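Similar to N-acetyltransferase (Staphylococcus aureus subsp. aureus, PDB 4MBU) probably transfers an acetyl group from acetyl-coenzyme A to an amine, as a member of the Gcn5-related N-acetyltransferase family. Local coordinates at residues Leu17-Asp22 with Leu65-Phe70; Ala29-Lys34 with Thr145-Lys150; Phe136-Ala141 with Tyr160-Lys165. All coordinates share one frame; numbering follows the deposited sequence.

All three contacts reach the same mixed seven-stranded sheet of the GNAT fold. Contact 1 lays helix 13-26 across strand 63-72. Contact 2 ties the loop after that helix to the end of strand 139-150, and contact 3 pairs the start of that strand with strand 153-163. The centres of contacts 1 and 2 are about 17 Å apart, and the two touch through Tyr-20 and Val-30. The centre of contact 3 lies about 23 Å from each of theirs. Along the chain contact 1 closes before contact 3 opens, while contact 2 crosses both. The N-terminal helical region is thereby joined to the C-terminal hairpin. All three also touch a second subunit, contact 1 through Tyr-20 alone.

Contact 1 of 3, residues Leu17-Asp22 with Leu65-Phe70; sequences LAIYND and LGFATF
Phe-67 and Ile-19 bury the most surface here, and Tyr-20 adds a smaller share. Helix 13-26 passes over strand 63-72 almost at a right angle, with the short segment axes 9.0 Å apart and at 83°. Ile-19 points toward the strand, and its two branches touch different parts of it. CD1, at the end of the longer branch, rests on the backbone, 3.9 Å from Leu-65 C and close to Gly-66 N. CG2 lies at the edge of the neighbouring aromatic ring, 4.3 Å from Phe-67 CE1. The Phe-67 ring rises from the strand with CG placed between the backbone N and the carbonyl carbon (chi1 80°). This brings its far end up to the helix, where Phe-67 CZ is 4.2 Å from Tyr-20 CD1. The tyrosine carbon sits near the plane of the phenylalanine ring, so the two do not stack face to face. Leu-65 and Gly-66 form a classic beta bulge opposite Phe-58, and Ile-19 meets the strand at this bulge. Tyr-88 of strand 82-89 touches all three key side chains, and Arg-41 makes a cation-pi contact with Tyr-20. Trp-76 of a second subunit also packs on Tyr-20. No hydrogen bond joins the helix and the strand. Between these segments the contact is van der Waals and mostly apolar, consistent with burial and shape, not directed polar bonds, holding the helix here.

Contact 2 of 3, residues Ala29-Lys34 with Thr145-Lys150; sequences AVYTYK and TNVGYK
Lys-150 sets its CG anti to the backbone N (chi1 -161°) and runs fully extended from there, which carries its NZ to the carbonyls of Val-30 and Thr-32. Tyr-31 and Tyr-33 instead turn CG beside the backbone N (chi1 -77° and -56°), and both rings reach over to the strand. Tyr-31 is the centre of an inverse gamma turn in the loop after helix 13-26. Facing it, Val-147 and Gly-148 form a classic beta bulge opposite Leu-155. Lys-150 NZ donates to Val-30 O and to Thr-32 O, each at 2.9 Å and each nearly in line with the C=O bond. Ile-24 O and Thr-27 O make four carbonyl oxygens round this buried ammonium, which joins helix end and loop; with three hydrogens, at least one is probably shared. The Tyr-33 ring runs antiparallel alongside the lysine chain, with Tyr-33 CE1 3.9 Å from Lys-150 CG. Tyr-31 CE2 lies 3.8 Å from Gly-148 CA, where the glycine lets the ring come close to the backbone. Val-147 CG2 sits at the edge of the same ring. The Tyr-31 hydroxyl bonds to Asp-123, and Tyr-79 of a second subunit meets the ring, so the loop also belongs to the subunit interface. Near the surface, Tyr-33 OH donates to Tyr-149 O at 2.5 Å, shorter than usual and of doubtful exact length, with the carbonyl oxygen near the plane of the ring.

Contact 3 of 3, residues Phe136-Ala141 with Tyr160-Lys165; sequences FNFKHA and YELDLK
His-140 and Tyr-160 form a non-hydrogen-bonded antiparallel pair in the beta hairpin of strands 139-150 and 153-163, and their rings make an offset stack. The centroids are 4.6 Å apart and the planes differ by 10°. His-140 CG is anti to the backbone N (chi1 -171°), which lays the imidazole over the phenol end of the tyrosine, while its CA makes a CH-pi contact with that ring. Next along the strands, Lys-139 and Glu-161 are a hydrogen-bonded pair. Lys-139 N donates to Glu-161 O at 2.8 Å, and Glu-161 N returns a bond to Lys-139 O at 2.9 Å. Beyond them Leu-162 sets its CB over the centre of the Phe-138 ring, 3.6 Å from the centroid. Leu-162 CD1 reaches Asn-137 O at 3.6 Å. Asn-137 is the C-prime residue of the Schellman motif that ends helix 127-135, and this turn leads through Phe-138 into the strand. Further out, His-140 ND1 binds cadmium together with His-140 of a third subunit, a phosphate ion probably from the crystallisation liquor accepts from His-140 N, and Glu-161 OE1 accepts from Thr-145 N of the second subunit. Strand 153-163 lies between 139-150, one of the two edge strands of the sheet within this chain, and 117-123, whose Leu-118 and Ile-122 meet Phe-138 and Tyr-160, while helix 98-112 packs on Phe-136 and Leu-162.

Contact 1 of 3, residues Leu17-Asp22 with Leu65-Phe70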
loop_
_atom_site.group_PDB
_atom_site.type_symbol
_atom_site.label_atom_id
_atom_site.label_comp_id
_atom_site.label_asym_id
_atom_site.label_seq_id
_atom_site.Cartn_x
_atom_site.Cartn_y
_atom_site.Cartn_z
ATOM N N LEU A 17 -9.051 29.580 6.502
ATOM C CA LEU A 17 -9.749 29.540 5.217
ATOM C C LEU A 17 -8.731 29.522 4.083
ATOM O O LEU A 17 -8.797 28.660 3.195
ATOM C CB LEU A 17 -10.714 30.721 5.072
ATOM C CG LEU A 17 -11.559 30.763 3.791
ATOM C CD1 LEU A 17 -12.465 29.570 3.702
ATOM C CD2 LEU A 17 -12.377 32.037 3.717
ATOM N N ALA A 18 -7.743 30.413 4.161
ATOM C CA ALA A 18 -6.797 30.554 3.060
ATOM C C ALA A 18 -6.130 29.212 2.834
ATOM O O ALA A 18 -6.118 28.690 1.705
ATOM C CB ALA A 18 -5.765 31.628 3.364
ATOM N N ILE A 19 -5.648 28.625 3.930
ATOM C CA ILE A 19 -4.908 27.374 3.843
ATOM C C ILE A 19 -5.797 26.348 3.133
ATOM O O ILE A 19 -5.393 25.753 2.124
ATOM C CB ILE A 19 -4.479 26.870 5.248
ATOM C CG1 ILE A 19 -3.531 27.872 5.914
ATOM C CG2 ILE A 19 -3.806 25.516 5.155
ATOM C CD1 ILE A 19 -3.110 27.452 7.338
ATOM N N TYR A 20 -7.039 26.230 3.607
ATOM C CA TYR A 20 -7.965 25.230 3.090
ATOM C C TYR A 20 -8.174 25.484 1.614
ATOM O O TYR A 20 -8.058 24.567 0.802
ATOM C CB TYR A 20 -9.296 25.301 3.836
ATOM C CG TYR A 20 -10.259 24.153 3.577
ATOM C CD1 TYR A 20 -10.008 22.877 4.071
ATOM C CD2 TYR A 20 -11.450 24.364 2.889
ATOM C CE1 TYR A 20 -10.916 21.836 3.865
ATOM C CE2 TYR A 20 -12.357 23.346 2.681
ATOM C CZ TYR A 20 -12.083 22.082 3.167
ATOM O OH TYR A 20 -12.993 21.077 2.956
ATOM N N ASN A 21 -8.422 26.741 1.257
ATOM C CA ASN A 21 -8.742 27.025 -0.137
ATOM C C ASN A 21 -7.554 26.769 -1.050
ATOM O O ASN A 21 -7.736 26.329 -2.188
ATOM C CB ASN A 21 -9.296 28.441 -0.321
ATOM C CG ASN A 21 -10.765 28.533 0.021
ATOM O OD1 ASN A 21 -11.474 27.521 0.031
ATOM N ND2 ASN A 21 -11.240 29.749 0.294
ATOM N N ASP A 22 -6.340 26.994 -0.540
ATOM C CA ASP A 22 -5.154 26.726 -1.344
ATOM C C ASP A 22 -5.180 25.238 -1.688
ATOM O O ASP A 22 -5.007 24.836 -2.848
ATOM C CB ASP A 22 -3.887 27.082 -0.565
ATOM C CG ASP A 22 -2.760 27.562 -1.464
ATOM O OD1 ASP A 22 -3.031 28.359 -2.389
ATOM O OD2 ASP A 22 -1.600 27.151 -1.244
ATOM N N LEU A 65 0.143 28.760 10.671
ATOM C CA LEU A 65 0.780 28.055 9.559
ATOM C C LEU A 65 0.179 26.678 9.348
ATOM O O LEU A 65 0.505 25.994 8.370
ATOM C CB LEU A 65 2.291 27.928 9.783
ATOM C CG LEU A 65 3.040 29.252 9.999
ATOM C CD1 LEU A 65 4.542 29.019 10.128
ATOM C CD2 LEU A 65 2.747 30.250 8.880
ATOM N N GLY A 66 -0.671 26.239 10.272
ATOM C CA GLY A 66 -1.339 24.970 10.016
ATOM C C GLY A 66 -2.532 24.754 10.912
ATOM O O GLY A 66 -2.639 25.408 11.950
ATOM N N PHE A 67 -3.429 23.851 10.522
ATOM C CA PHE A 67 -4.547 23.488 11.397
ATOM C C PHE A 67 -4.928 22.025 11.244
ATOM O O PHE A 67 -4.512 21.374 10.291
ATOM C CB PHE A 67 -5.751 24.422 11.212
ATOM C CG PHE A 67 -6.607 24.105 10.023
ATOM C CD1 PHE A 67 -6.279 24.593 8.762
ATOM C CD2 PHE A 67 -7.772 23.352 10.173
ATOM C CE1 PHE A 67 -7.093 24.309 7.654
ATOM C CE2 PHE A 67 -8.588 23.071 9.078
ATOM C CZ PHE A 67 -8.247 23.544 7.817
ATOM N N ALA A 68 -5.689 21.510 12.209
ATOM C CA ALA A 68 -6.017 20.085 12.263
ATOM C C ALA A 68 -7.249 19.836 13.105
ATOM O O ALA A 68 -7.491 20.524 14.097
ATOM C CB ALA A 68 -4.854 19.290 12.815
ATOM N N THR A 69 -8.026 18.832 12.719
ATOM C CA THR A 69 -9.230 18.534 13.463
ATOM C C THR A 69 -9.604 17.060 13.347
ATOM O O THR A 69 -9.063 16.338 12.506
ATOM C CB THR A 69 -10.407 19.438 12.991
ATOM O OG1 THR A 69 -11.548 19.223 13.831
ATOM C CG2 THR A 69 -10.788 19.127 11.545
ATOM N N PHE A 70 -10.501 16.598 14.215
ATOM C CA PHE A 70 -11.131 15.302 13.960
ATOM C C PHE A 70 -12.640 15.339 14.169
ATOM O O PHE A 70 -13.169 16.285 14.760
ATOM C CB PHE A 70 -10.436 14.130 14.682
ATOM C CG PHE A 70 -10.558 14.136 16.201
ATOM C CD1 PHE A 70 -9.418 14.164 16.992
ATOM C CD2 PHE A 70 -11.798 14.049 16.831
ATOM C CE1 PHE A 70 -9.515 14.129 18.380
ATOM C CE2 PHE A 70 -11.897 14.035 18.222
ATOM C CZ PHE A 70 -10.758 14.069 18.993
#

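Contact 2 of 3, residues Ala29-Lys34 with Thr145-Lys150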
loop_
_atom_site.group_PDB
_atom_site.type_symbol
_atom_site.label_atom_id
_atom_site.label_comp_id
_atom_site.label_asym_id
_atom_site.label_seq_id
_atom_site.Cartn_x
_atom_site.Cartn_y
_atom_site.Cartn_z
ATOM N N ALA A 29 -5.787 17.125 -1.793
ATOM C CA ALA A 29 -5.902 16.957 -0.350
ATOM C C ALA A 29 -7.351 17.163 0.118
ATOM O O ALA A 29 -7.744 16.686 1.182
ATOM C CB ALA A 29 -4.965 17.918 0.371
ATOM N N VAL A 30 -8.129 17.888 -0.685
ATOM C CA VAL A 30 -9.555 18.084 -0.436
ATOM C C VAL A 30 -10.301 17.690 -1.707
ATOM O O VAL A 30 -10.059 18.274 -2.771
ATOM C CB VAL A 30 -9.875 19.561 -0.123
ATOM C CG1 VAL A 30 -11.317 19.700 0.350
ATOM C CG2 VAL A 30 -8.932 20.111 0.941
ATOM N N TYR A 31 -11.186 16.694 -1.613
ATOM C CA TYR A 31 -11.973 16.268 -2.772
ATOM C C TYR A 31 -13.114 17.272 -3.038
ATOM O O TYR A 31 -14.296 16.912 -3.086
ATOM C CB TYR A 31 -12.520 14.840 -2.594
ATOM C CG TYR A 31 -11.515 13.702 -2.807
ATOM C CD1 TYR A 31 -10.146 13.909 -2.658
ATOM C CD2 TYR A 31 -11.944 12.423 -3.168
ATOM C CE1 TYR A 31 -9.233 12.870 -2.848
ATOM C CE2 TYR A 31 -11.030 11.368 -3.354
ATOM C CZ TYR A 31 -9.677 11.611 -3.190
ATOM O OH TYR A 31 -8.749 10.598 -3.370
ATOM N N THR A 32 -12.741 18.538 -3.211
ATOM C CA THR A 32 -13.693 19.624 -3.439
ATOM C C THR A 32 -13.190 20.411 -4.643
ATOM O O THR A 32 -11.990 20.424 -4.918
ATOM C CB THR A 32 -13.788 20.532 -2.200
ATOM O OG1 THR A 32 -14.293 19.775 -1.094
ATOM C CG2 THR A 32 -14.730 21.723 -2.437
ATOM N N TYR A 33 -14.090 21.050 -5.381
ATOM C CA TYR A 33 -13.668 21.808 -6.549
ATOM C C TYR A 33 -13.620 23.313 -6.288
ATOM O O TYR A 33 -12.654 23.971 -6.673
ATOM C CB TYR A 33 -14.582 21.512 -7.742
ATOM C CG TYR A 33 -14.683 20.049 -8.117
ATOM C CD1 TYR A 33 -13.598 19.367 -8.650
ATOM C CD2 TYR A 33 -15.879 19.357 -7.958
ATOM C CE1 TYR A 33 -13.701 18.012 -9.009
ATOM C CE2 TYR A 33 -15.988 18.015 -8.305
ATOM C CZ TYR A 33 -14.894 17.351 -8.830
ATOM O OH TYR A 33 -15.010 16.019 -9.189
ATOM N N LYS A 34 -14.663 23.838 -5.640
ATOM C CA LYS A 34 -14.837 25.280 -5.443
ATOM C C LYS A 34 -14.293 25.758 -4.101
ATOM O O LYS A 34 -14.471 25.082 -3.082
ATOM C CB LYS A 34 -16.324 25.646 -5.507
ATOM C CG LYS A 34 -16.966 25.523 -6.885
ATOM C CD LYS A 34 -18.480 25.735 -6.789
ATOM C CE LYS A 34 -19.198 25.466 -8.117
ATOM N NZ LYS A 34 -19.038 26.568 -9.117
ATOM N N THR A 145 -10.166 2.422 -5.196
ATOM C CA THR A 145 -9.654 2.939 -6.463
ATOM C C THR A 145 -10.753 3.663 -7.245
ATOM O O THR A 145 -11.908 3.226 -7.249
ATOM C CB THR A 145 -9.085 1.806 -7.331
ATOM O OG1 THR A 145 -10.120 0.854 -7.588
ATOM C CG2 THR A 145 -7.945 1.104 -6.618
ATOM N N ASN A 146 -10.378 4.753 -7.911
ATOM C CA ASN A 146 -11.302 5.526 -8.731
ATOM C C ASN A 146 -12.515 6.028 -7.968
ATOM O O ASN A 146 -13.618 6.065 -8.526
ATOM C CB ASN A 146 -11.769 4.695 -9.937
ATOM C CG ASN A 146 -10.605 4.175 -10.770
ATOM O OD1 ASN A 146 -9.630 4.886 -10.994
ATOM N ND2 ASN A 146 -10.696 2.921 -11.209
ATOM N N VAL A 147 -12.330 6.402 -6.701
ATOM C CA VAL A 147 -13.455 6.924 -5.923
ATOM C C VAL A 147 -13.592 8.412 -6.111
ATOM O O VAL A 147 -14.669 8.971 -5.861
ATOM C CB VAL A 147 -13.349 6.678 -4.391
ATOM C CG1 VAL A 147 -13.654 5.252 -4.054
ATOM C CG2 VAL A 147 -11.975 7.105 -3.869
ATOM N N GLY A 148 -12.499 9.066 -6.502
ATOM C CA GLY A 148 -12.572 10.505 -6.704
ATOM C C GLY A 148 -12.252 10.902 -8.132
ATOM O O GLY A 148 -11.695 10.102 -8.874
ATOM N N TYR A 149 -12.616 12.119 -8.526
ATOM C CA TYR A 149 -12.257 12.638 -9.847
ATOM C C TYR A 149 -11.923 14.129 -9.726
ATOM O O TYR A 149 -12.766 14.943 -9.334
ATOM C CB TYR A 149 -13.404 12.420 -10.858
ATOM C CG TYR A 149 -13.072 12.787 -12.306
ATOM C CD1 TYR A 149 -12.278 11.957 -13.089
ATOM C CD2 TYR A 149 -13.576 13.944 -12.893
ATOM C CE1 TYR A 149 -11.978 12.273 -14.410
ATOM C CE2 TYR A 149 -13.281 14.273 -14.217
ATOM C CZ TYR A 149 -12.479 13.433 -14.966
ATOM O OH TYR A 149 -12.171 13.735 -16.273
ATOM N N LYS A 150 -10.691 14.491 -10.056
ATOM C CA LYS A 150 -10.276 15.887 -9.970
ATOM C C LYS A 150 -9.105 16.128 -10.910
ATOM O O LYS A 150 -8.299 15.216 -11.161
ATOM C CB LYS A 150 -9.885 16.240 -8.530
ATOM C CG LYS A 150 -9.876 17.741 -8.226
ATOM C CD LYS A 150 -9.490 18.001 -6.757
ATOM C CE LYS A 150 -9.430 19.497 -6.461
ATOM N NZ LYS A 150 -9.126 19.796 -5.028
#

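Contact 3 of 3, residues Phe136-Ala141 with Tyr160-Lys165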
loop_
_atom_site.group_PDB
_atom_site.type_symbol
_atom_site.label_atom_id
_atom_site.label_comp_id
_atom_site.label_asym_id
_atom_site.label_seq_id
_atom_site.Cartn_x
_atom_site.Cartn_y
_atom_site.Cartn_z
ATOM N N PHE A 136 3.794 7.393 12.707
ATOM C CA PHE A 136 3.005 7.320 13.939
ATOM C C PHE A 136 2.271 5.985 14.073
ATOM O O PHE A 136 1.307 5.873 14.832
ATOM C CB PHE A 136 2.008 8.484 14.003
ATOM C CG PHE A 136 2.637 9.790 14.412
ATOM C CD1 PHE A 136 2.619 10.193 15.737
ATOM C CD2 PHE A 136 3.270 10.596 13.480
ATOM C CE1 PHE A 136 3.208 11.385 16.119
ATOM C CE2 PHE A 136 3.856 11.786 13.859
ATOM C CZ PHE A 136 3.823 12.181 15.179
ATOM N N ASN A 137 2.722 4.989 13.313
ATOM C CA ASN A 137 2.206 3.624 13.423
ATOM C C ASN A 137 0.744 3.420 12.982
ATOM O O ASN A 137 0.053 2.521 13.478
ATOM C CB ASN A 137 2.457 3.087 14.835
ATOM C CG ASN A 137 3.935 3.110 15.206
ATOM O OD1 ASN A 137 4.791 2.672 14.423
ATOM N ND2 ASN A 137 4.244 3.640 16.391
ATOM N N PHE A 138 0.278 4.256 12.056
ATOM C CA PHE A 138 -0.961 3.965 11.338
ATOM C C PHE A 138 -0.681 2.792 10.402
ATOM O O PHE A 138 0.418 2.704 9.849
ATOM C CB PHE A 138 -1.400 5.177 10.513
ATOM C CG PHE A 138 -2.089 6.246 11.312
ATOM C CD1 PHE A 138 -1.387 6.998 12.251
ATOM C CD2 PHE A 138 -3.436 6.531 11.100
ATOM C CE1 PHE A 138 -2.026 7.996 12.973
ATOM C CE2 PHE A 138 -4.077 7.528 11.818
ATOM C CZ PHE A 138 -3.375 8.259 12.759
ATOM N N LYS A 139 -1.648 1.886 10.247
ATOM C CA LYS A 139 -1.544 0.781 9.283
ATOM C C LYS A 139 -2.403 1.052 8.051
ATOM O O LYS A 139 -3.563 1.470 8.167
ATOM C CB LYS A 139 -2.050 -0.530 9.908
ATOM C CG LYS A 139 -1.506 -0.830 11.291
ATOM C CD LYS A 139 -0.015 -0.993 11.240
ATOM C CE LYS A 139 0.521 -1.561 12.542
ATOM N NZ LYS A 139 2.012 -1.596 12.480
ATOM N N HIS A 140 -1.863 0.789 6.868
ATOM C CA HIS A 140 -2.670 0.900 5.654
ATOM C C HIS A 140 -3.752 -0.178 5.698
ATOM O O HIS A 140 -3.453 -1.382 5.709
ATOM C CB HIS A 140 -1.807 0.738 4.412
ATOM C CG HIS A 140 -2.519 1.043 3.132
ATOM N ND1 HIS A 140 -2.010 0.719 1.898
ATOM C CD2 HIS A 140 -3.713 1.645 2.905
ATOM C CE1 HIS A 140 -2.854 1.095 0.956
ATOM N NE2 HIS A 140 -3.893 1.660 1.531
ATOM N N ALA A 141 -5.009 0.256 5.738
ATOM C CA ALA A 141 -6.132 -0.666 5.921
ATOM C C ALA A 141 -6.805 -0.991 4.599
ATOM O O ALA A 141 -7.552 -1.964 4.501
ATOM C CB ALA A 141 -7.149 -0.090 6.911
ATOM N N TYR A 160 -5.809 4.844 6.291
ATOM C CA TYR A 160 -4.812 4.458 7.280
ATOM C C TYR A 160 -5.465 4.502 8.640
ATOM O O TYR A 160 -6.298 5.369 8.908
ATOM C CB TYR A 160 -3.581 5.371 7.216
ATOM C CG TYR A 160 -2.694 5.041 6.035
ATOM C CD1 TYR A 160 -1.513 4.316 6.200
ATOM C CD2 TYR A 160 -3.053 5.425 4.753
ATOM C CE1 TYR A 160 -0.724 3.995 5.114
ATOM C CE2 TYR A 160 -2.265 5.115 3.666
ATOM C CZ TYR A 160 -1.107 4.396 3.856
ATOM O OH TYR A 160 -0.318 4.084 2.773
ATOM N N GLU A 161 -5.133 3.543 9.494
ATOM C CA GLU A 161 -5.772 3.532 10.804
ATOM C C GLU A 161 -4.803 3.288 11.944
ATOM O O GLU A 161 -3.839 2.520 11.819
ATOM C CB GLU A 161 -6.960 2.555 10.858
ATOM C CG GLU A 161 -6.607 1.083 10.842
ATOM C CD GLU A 161 -7.834 0.193 10.995
ATOM O OE1 GLU A 161 -7.959 -0.776 10.221
ATOM O OE2 GLU A 161 -8.664 0.448 11.897
ATOM N N LEU A 162 -5.073 3.974 13.048
ATOM C CA LEU A 162 -4.358 3.774 14.300
ATOM C C LEU A 162 -5.305 3.245 15.362
ATOM O O LEU A 162 -6.371 3.846 15.621
ATOM C CB LEU A 162 -3.765 5.096 14.771
ATOM C CG LEU A 162 -3.051 5.124 16.120
ATOM C CD1 LEU A 162 -1.781 4.261 16.086
ATOM C CD2 LEU A 162 -2.715 6.562 16.486
ATOM N N ASP A 163 -4.917 2.117 15.962
ATOM C CA ASP A 163 -5.571 1.607 17.164
ATOM C C ASP A 163 -5.069 2.407 18.357
ATOM O O ASP A 163 -3.899 2.297 18.747
ATOM C CB ASP A 163 -5.246 0.127 17.393
ATOM C CG ASP A 163 -6.091 -0.490 18.516
ATOM O OD1 ASP A 163 -6.759 0.266 19.266
ATOM O OD2 ASP A 163 -6.101 -1.731 18.649
ATOM N N LEU A 164 -5.963 3.204 18.939
ATOM C CA LEU A 164 -5.613 4.069 20.061
ATOM C C LEU A 164 -5.481 3.341 21.418
ATOM O O LEU A 164 -5.056 3.952 22.408
ATOM C CB LEU A 164 -6.638 5.196 20.175
ATOM C CG LEU A 164 -6.814 6.058 18.931
ATOM C CD1 LEU A 164 -8.004 6.962 19.118
ATOM C CD2 LEU A 164 -5.569 6.870 18.706
ATOM N N LYS A 165 -5.841 2.057 21.462
ATOM C CA LYS A 165 -5.800 1.276 22.709
ATOM C C LYS A 165 -4.387 0.814 23.042
ATOM O O LYS A 165 -3.664 0.332 22.168
ATOM C CB LYS A 165 -6.747 0.067 22.621
ATOM C CG LYS A 165 -6.771 -0.826 23.865
ATOM C CD LYS A 165 -7.927 -1.843 23.831
ATOM C CE LYS A 165 -8.057 -2.599 25.159
ATOM N NZ LYS A 165 -9.423 -3.166 25.378
#